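Local coordinates for protein phenol hydroxylase component phN (Pseudomonas stutzeri, PDB 3U52) that probably serves as the diiron-containing oxygenase subunit of a multicomponent phenol hydroxylase, which hydroxylates phenol with molecular oxygen, at residues G41-P53 and E242-N254. Residues are numbered along the deposited sequence; the frame is centred on the assembly and turned at random.
Sequences GIKITDWSQWEDP and EVIKFILEQHEDN
In this diiron hydroxylase, the loop before helix 58-81 lies along the C-terminal end of helix 220-250, which supplies the iron ligands E233 and H236. An aromatic cluster of W47, W50 and F246 joins the two. W50 turns an edge to one face of F246 in an edge-to-face pair, planes at 75°, with CE3 3.6 Å from CG of F246. On the opposite face, CG of Q250 sits over the ring centre. W47 is nearly parallel to F246 but slid aside, so the two rings barely overlap. W47 and W50 line a xenon pocket with F188 and L191.

E242 CG stands over one face of W50, 3.6 Å from the centroid of the six-membered ring. The chain then bends at chi2 (54°), which takes its carboxylate to the loop backbone. There E51 N gives a nearly straight bond to OE2 of E242, from above the carboxylate plane.

Q250 OE1 takes two loop amides. D46 N lies 2.8 Å from OE1 of Q250, in the carbonyl plane on a lone pair; the bond from T45 N is weak. T45 OG1 donates to the backbone O of Q250.

Four residues on from Q250, N254 pairs its amide with the backbone of K43: K43 N to OD1 at 2.9 Å, and ND2 to K43 O at 3.0 Å. ND2 also donates to I247 O, so both polar atoms of the amide are engaged and its rotation is fixed. I42 packs on I247 beside it and reaches helices 187-216 and 254-283.

K43 lays CD over the centre of the H251 ring, then bends at chi4 to place NZ 2.7 Å from D253 OD2, a salt bridge in which D253 OD2 uses its anti lone pair.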
loop_
_atom_site.group_PDB
_atom_site.type_symbol
_atom_site.label_atom_id
_atom_site.label_comp_id
_atom_site.label_asym_id
_atom_site.label_seq_id
_atom_site.Cartn_x
_atom_site.Cartn_y
_atom_site.Cartn_z
ATOM N N GLY A 41 -42.693 21.150 7.687
ATOM C CA GLY A 41 -43.164 22.316 6.968
ATOM C C GLY A 41 -42.580 22.463 5.591
ATOM O O GLY A 41 -42.974 23.373 4.853
ATOM N N ILE A 42 -41.614 21.610 5.214
ATOM C CA ILE A 42 -40.964 21.747 3.894
ATOM C C ILE A 42 -41.863 21.197 2.784
ATOM O O ILE A 42 -42.409 20.130 2.935
ATOM C CB ILE A 42 -39.568 21.025 3.856
ATOM C CG1 ILE A 42 -38.576 21.763 4.786
ATOM C CG2 ILE A 42 -39.067 20.931 2.432
ATOM C CD1 ILE A 42 -38.114 23.159 4.260
ATOM N N LYS A 43 -41.993 21.934 1.677
ATOM C CA LYS A 43 -42.864 21.539 0.589
ATOM C C LYS A 43 -42.007 21.190 -0.599
ATOM O O LYS A 43 -41.148 21.988 -0.999
ATOM C CB LYS A 43 -43.801 22.675 0.205
ATOM C CG LYS A 43 -44.678 23.178 1.358
ATOM C CD LYS A 43 -45.967 23.833 0.816
ATOM C CE LYS A 43 -46.802 24.455 1.922
ATOM N NZ LYS A 43 -46.078 25.644 2.464
ATOM N N ILE A 44 -42.206 19.975 -1.133
ATOM C CA ILE A 44 -41.523 19.582 -2.332
ATOM C C ILE A 44 -42.539 19.589 -3.456
ATOM O O ILE A 44 -43.571 18.933 -3.381
ATOM C CB ILE A 44 -40.813 18.204 -2.230
ATOM C CG1 ILE A 44 -39.827 18.177 -1.044
ATOM C CG2 ILE A 44 -40.042 17.894 -3.578
ATOM C CD1 ILE A 44 -38.731 19.209 -1.101
ATOM N N THR A 45 -42.215 20.342 -4.485
ATOM C CA THR A 45 -43.037 20.545 -5.681
ATOM C C THR A 45 -42.793 19.478 -6.783
ATOM O O THR A 45 -43.731 19.075 -7.473
ATOM C CB THR A 45 -42.771 21.961 -6.186
ATOM O OG1 THR A 45 -43.627 22.874 -5.467
ATOM C CG2 THR A 45 -42.955 22.076 -7.692
ATOM N N ASP A 46 -41.562 18.977 -6.890
ATOM C CA ASP A 46 -41.177 18.109 -8.014
ATOM C C ASP A 46 -39.789 17.481 -7.809
ATOM O O ASP A 46 -38.749 18.127 -8.050
ATOM C CB ASP A 46 -41.200 18.901 -9.313
ATOM C CG ASP A 46 -40.932 18.040 -10.554
ATOM O OD1 ASP A 46 -40.865 18.638 -11.674
ATOM O OD2 ASP A 46 -40.816 16.790 -10.430
ATOM N N TRP A 47 -39.803 16.215 -7.386
ATOM C CA TRP A 47 -38.573 15.487 -7.050
ATOM C C TRP A 47 -37.691 15.277 -8.257
ATOM O O TRP A 47 -36.463 15.149 -8.121
ATOM C CB TRP A 47 -38.867 14.165 -6.354
ATOM C CG TRP A 47 -39.016 14.259 -4.845
ATOM C CD1 TRP A 47 -40.170 14.130 -4.134
ATOM C CD2 TRP A 47 -37.978 14.491 -3.878
ATOM N NE1 TRP A 47 -39.918 14.255 -2.779
ATOM C CE2 TRP A 47 -38.577 14.469 -2.603
ATOM C CE3 TRP A 47 -36.603 14.725 -3.969
ATOM C CZ2 TRP A 47 -37.851 14.662 -1.435
ATOM C CZ3 TRP A 47 -35.886 14.912 -2.803
ATOM C CH2 TRP A 47 -36.504 14.889 -1.560
ATOM N N SER A 48 -38.300 15.305 -9.443
ATOM C CA SER A 48 -37.557 15.091 -10.693
ATOM C C SER A 48 -36.608 16.261 -11.014
ATOM O O SER A 48 -35.648 16.135 -11.804
ATOM C CB SER A 48 -38.524 14.850 -11.853
ATOM O OG SER A 48 -38.978 16.102 -12.344
ATOM N N GLN A 49 -36.835 17.394 -10.375
ATOM C CA GLN A 49 -35.875 18.468 -10.517
ATOM C C GLN A 49 -34.593 18.294 -9.697
ATOM O O GLN A 49 -33.658 19.100 -9.821
ATOM C CB GLN A 49 -36.549 19.792 -10.263
ATOM C CG GLN A 49 -37.582 20.036 -11.327
ATOM C CD GLN A 49 -38.427 21.217 -11.027
ATOM O OE1 GLN A 49 -38.724 22.007 -11.931
ATOM N NE2 GLN A 49 -38.844 21.360 -9.768
ATOM N N TRP A 50 -34.542 17.240 -8.882
ATOM C CA TRP A 50 -33.281 16.832 -8.240
ATOM C C TRP A 50 -32.188 16.587 -9.292
ATOM O O TRP A 50 -32.407 15.808 -10.239
ATOM C CB TRP A 50 -33.515 15.547 -7.406
ATOM C CG TRP A 50 -32.270 15.082 -6.715
ATOM C CD1 TRP A 50 -31.400 14.120 -7.132
ATOM C CD2 TRP A 50 -31.751 15.594 -5.501
ATOM N NE1 TRP A 50 -30.357 13.993 -6.236
ATOM C CE2 TRP A 50 -30.550 14.890 -5.224
ATOM C CE3 TRP A 50 -32.193 16.571 -4.592
ATOM C CZ2 TRP A 50 -29.781 15.130 -4.057
ATOM C CZ3 TRP A 50 -31.411 16.827 -3.446
ATOM C CH2 TRP A 50 -30.211 16.110 -3.202
ATOM N N GLU A 51 -31.038 17.258 -9.169
ATOM C CA GLU A 51 -29.874 16.989 -10.029
ATOM C C GLU A 51 -28.897 16.125 -9.264
ATOM O O GLU A 51 -28.534 16.475 -8.136
ATOM C CB GLU A 51 -29.159 18.292 -10.458
ATOM C CG GLU A 51 -29.958 19.196 -11.448
ATOM C CD GLU A 51 -30.395 18.480 -12.734
ATOM O OE1 GLU A 51 -29.563 17.730 -13.339
ATOM O OE2 GLU A 51 -31.582 18.681 -13.149
ATOM N N ASP A 52 -28.486 15.006 -9.843
ATOM C CA ASP A 52 -27.582 14.066 -9.138
ATOM C C ASP A 52 -26.264 14.767 -8.862
ATOM O O ASP A 52 -25.695 15.365 -9.754
ATOM C CB ASP A 52 -27.380 12.769 -9.937
ATOM C CG ASP A 52 -28.724 12.126 -10.377
ATOM O OD1 ASP A 52 -28.955 12.009 -11.595
ATOM O OD2 ASP A 52 -29.557 11.752 -9.537
ATOM N N PRO A 53 -25.826 14.785 -7.596
ATOM C CA PRO A 53 -24.567 15.474 -7.260
ATOM C C PRO A 53 -23.320 14.741 -7.737
ATOM O O PRO A 53 -22.225 15.351 -7.802
ATOM C CB PRO A 53 -24.606 15.590 -5.742
ATOM C CG PRO A 53 -25.532 14.471 -5.282
ATOM C CD PRO A 53 -26.526 14.257 -6.412
ATOM N N GLU A 242 -26.222 20.728 -3.534
ATOM C CA GLU A 242 -27.487 20.321 -4.168
ATOM C C GLU A 242 -28.675 20.434 -3.221
ATOM O O GLU A 242 -29.728 20.987 -3.602
ATOM C CB GLU A 242 -27.419 18.896 -4.768
ATOM C CG GLU A 242 -28.753 18.455 -5.507
ATOM C CD GLU A 242 -29.281 19.437 -6.625
ATOM O OE1 GLU A 242 -28.509 20.296 -7.133
ATOM O OE2 GLU A 242 -30.482 19.336 -7.045
ATOM N N VAL A 243 -28.498 19.912 -2.001
ATOM C CA VAL A 243 -29.514 19.937 -0.936
ATOM C C VAL A 243 -30.075 21.354 -0.724
ATOM O O VAL A 243 -31.287 21.518 -0.813
ATOM C CB VAL A 243 -29.009 19.258 0.431
ATOM C CG1 VAL A 243 -29.896 19.618 1.640
ATOM C CG2 VAL A 243 -28.954 17.709 0.286
ATOM N N ILE A 244 -29.240 22.368 -0.429
ATOM C CA ILE A 244 -29.857 23.698 -0.121
ATOM C C ILE A 244 -30.505 24.312 -1.324
ATOM O O ILE A 244 -31.553 24.899 -1.166
ATOM C CB ILE A 244 -28.954 24.833 0.490
ATOM C CG1 ILE A 244 -27.526 24.573 0.200
ATOM C CG2 ILE A 244 -29.365 25.193 2.022
ATOM C CD1 ILE A 244 -27.035 25.247 -1.009
ATOM N N LYS A 245 -29.873 24.204 -2.501
ATOM C CA LYS A 245 -30.448 24.751 -3.733
ATOM C C LYS A 245 -31.756 24.070 -4.077
ATOM O O LYS A 245 -32.745 24.762 -4.300
ATOM C CB LYS A 245 -29.471 24.703 -4.897
ATOM C CG LYS A 245 -28.186 25.501 -4.567
ATOM C CD LYS A 245 -27.330 25.815 -5.780
ATOM C CE LYS A 245 -26.454 27.063 -5.506
ATOM N NZ LYS A 245 -25.676 27.510 -6.755
ATOM N N PHE A 246 -31.783 22.739 -4.017
ATOM C CA PHE A 246 -32.998 21.976 -4.293
ATOM C C PHE A 246 -34.169 22.431 -3.414
ATOM O O PHE A 246 -35.244 22.734 -3.911
ATOM C CB PHE A 246 -32.788 20.479 -4.065
ATOM C CG PHE A 246 -34.001 19.676 -4.363
ATOM C CD1 PHE A 246 -34.423 19.509 -5.670
ATOM C CD2 PHE A 246 -34.754 19.133 -3.336
ATOM C CE1 PHE A 246 -35.602 18.771 -5.940
ATOM C CE2 PHE A 246 -35.901 18.395 -3.606
ATOM C CZ PHE A 246 -36.317 18.222 -4.907
ATOM N N ILE A 247 -33.927 22.488 -2.116
ATOM C CA ILE A 247 -34.948 22.838 -1.098
ATOM C C ILE A 247 -35.431 24.280 -1.235
ATOM O O ILE A 247 -36.649 24.537 -1.169
ATOM C CB ILE A 247 -34.417 22.584 0.319
ATOM C CG1 ILE A 247 -34.210 21.083 0.527
ATOM C CG2 ILE A 247 -35.395 23.073 1.368
ATOM C CD1 ILE A 247 -33.639 20.747 1.946
ATOM N N LEU A 248 -34.480 25.199 -1.473
ATOM C CA LEU A 248 -34.824 26.610 -1.638
ATOM C C LEU A 248 -35.638 26.865 -2.910
ATOM O O LEU A 248 -36.493 27.745 -2.932
ATOM C CB LEU A 248 -33.563 27.490 -1.653
ATOM C CG LEU A 248 -32.891 27.537 -0.274
ATOM C CD1 LEU A 248 -31.476 28.166 -0.349
ATOM C CD2 LEU A 248 -33.773 28.211 0.751
ATOM N N GLU A 249 -35.390 26.092 -3.956
ATOM C CA GLU A 249 -36.079 26.302 -5.227
ATOM C C GLU A 249 -37.441 25.658 -5.299
ATOM O O GLU A 249 -38.261 26.018 -6.135
ATOM C CB GLU A 249 -35.204 25.799 -6.360
ATOM C CG GLU A 249 -34.074 26.768 -6.630
ATOM C CD GLU A 249 -33.210 26.386 -7.782
ATOM O OE1 GLU A 249 -33.663 25.552 -8.598
ATOM O OE2 GLU A 249 -32.082 26.934 -7.868
ATOM N N GLN A 250 -37.702 24.708 -4.417
ATOM C CA GLN A 250 -38.929 23.941 -4.499
ATOM C C GLN A 250 -40.186 24.700 -4.071
ATOM O O GLN A 250 -41.274 24.380 -4.540
ATOM C CB GLN A 250 -38.797 22.614 -3.746
ATOM C CG GLN A 250 -37.938 21.636 -4.460
ATOM C CD GLN A 250 -38.637 21.003 -5.633
ATOM O OE1 GLN A 250 -39.729 20.520 -5.485
ATOM N NE2 GLN A 250 -38.017 21.014 -6.801
ATOM N N HIS A 251 -40.050 25.712 -3.225
ATOM C CA HIS A 251 -41.217 26.432 -2.766
ATOM C C HIS A 251 -40.785 27.622 -1.959
ATOM O O HIS A 251 -39.915 27.491 -1.096
ATOM C CB HIS A 251 -42.097 25.538 -1.888
ATOM C CG HIS A 251 -43.527 25.958 -1.903
ATOM N ND1 HIS A 251 -43.973 27.073 -1.224
ATOM C CD2 HIS A 251 -44.600 25.466 -2.571
ATOM C CE1 HIS A 251 -45.267 27.232 -1.446
ATOM N NE2 HIS A 251 -45.669 26.273 -2.263
ATOM N N GLU A 252 -41.400 28.777 -2.196
ATOM C CA GLU A 252 -41.022 29.989 -1.462
ATOM C C GLU A 252 -41.253 29.836 0.011
ATOM O O GLU A 252 -40.535 30.419 0.800
ATOM C CB GLU A 252 -41.775 31.234 -1.953
ATOM C CG GLU A 252 -43.267 31.050 -2.024
ATOM C CD GLU A 252 -43.986 32.284 -2.557
ATOM O OE1 GLU A 252 -43.764 32.642 -3.744
ATOM O OE2 GLU A 252 -44.782 32.889 -1.785
ATOM N N ASP A 253 -42.252 29.060 0.392
ATOM C CA ASP A 253 -42.466 28.816 1.823
ATOM C C ASP A 253 -41.258 28.128 2.526
ATOM O O ASP A 253 -41.116 28.250 3.736
ATOM C CB ASP A 253 -43.750 28.036 2.062
ATOM C CG ASP A 253 -45.031 28.833 1.643
ATOM O OD1 ASP A 253 -44.982 30.087 1.508
ATOM O OD2 ASP A 253 -46.085 28.183 1.450
ATOM N N ASN A 254 -40.366 27.475 1.752
ATOM C CA ASN A 254 -39.232 26.752 2.366
ATOM C C ASN A 254 -38.182 27.717 2.832
ATOM O O ASN A 254 -37.293 27.350 3.588
ATOM C CB ASN A 254 -38.563 25.778 1.403
ATOM C CG ASN A 254 -39.484 24.660 0.966
ATOM O OD1 ASN A 254 -40.534 24.439 1.572
ATOM N ND2 ASN A 254 -39.080 23.925 -0.078
#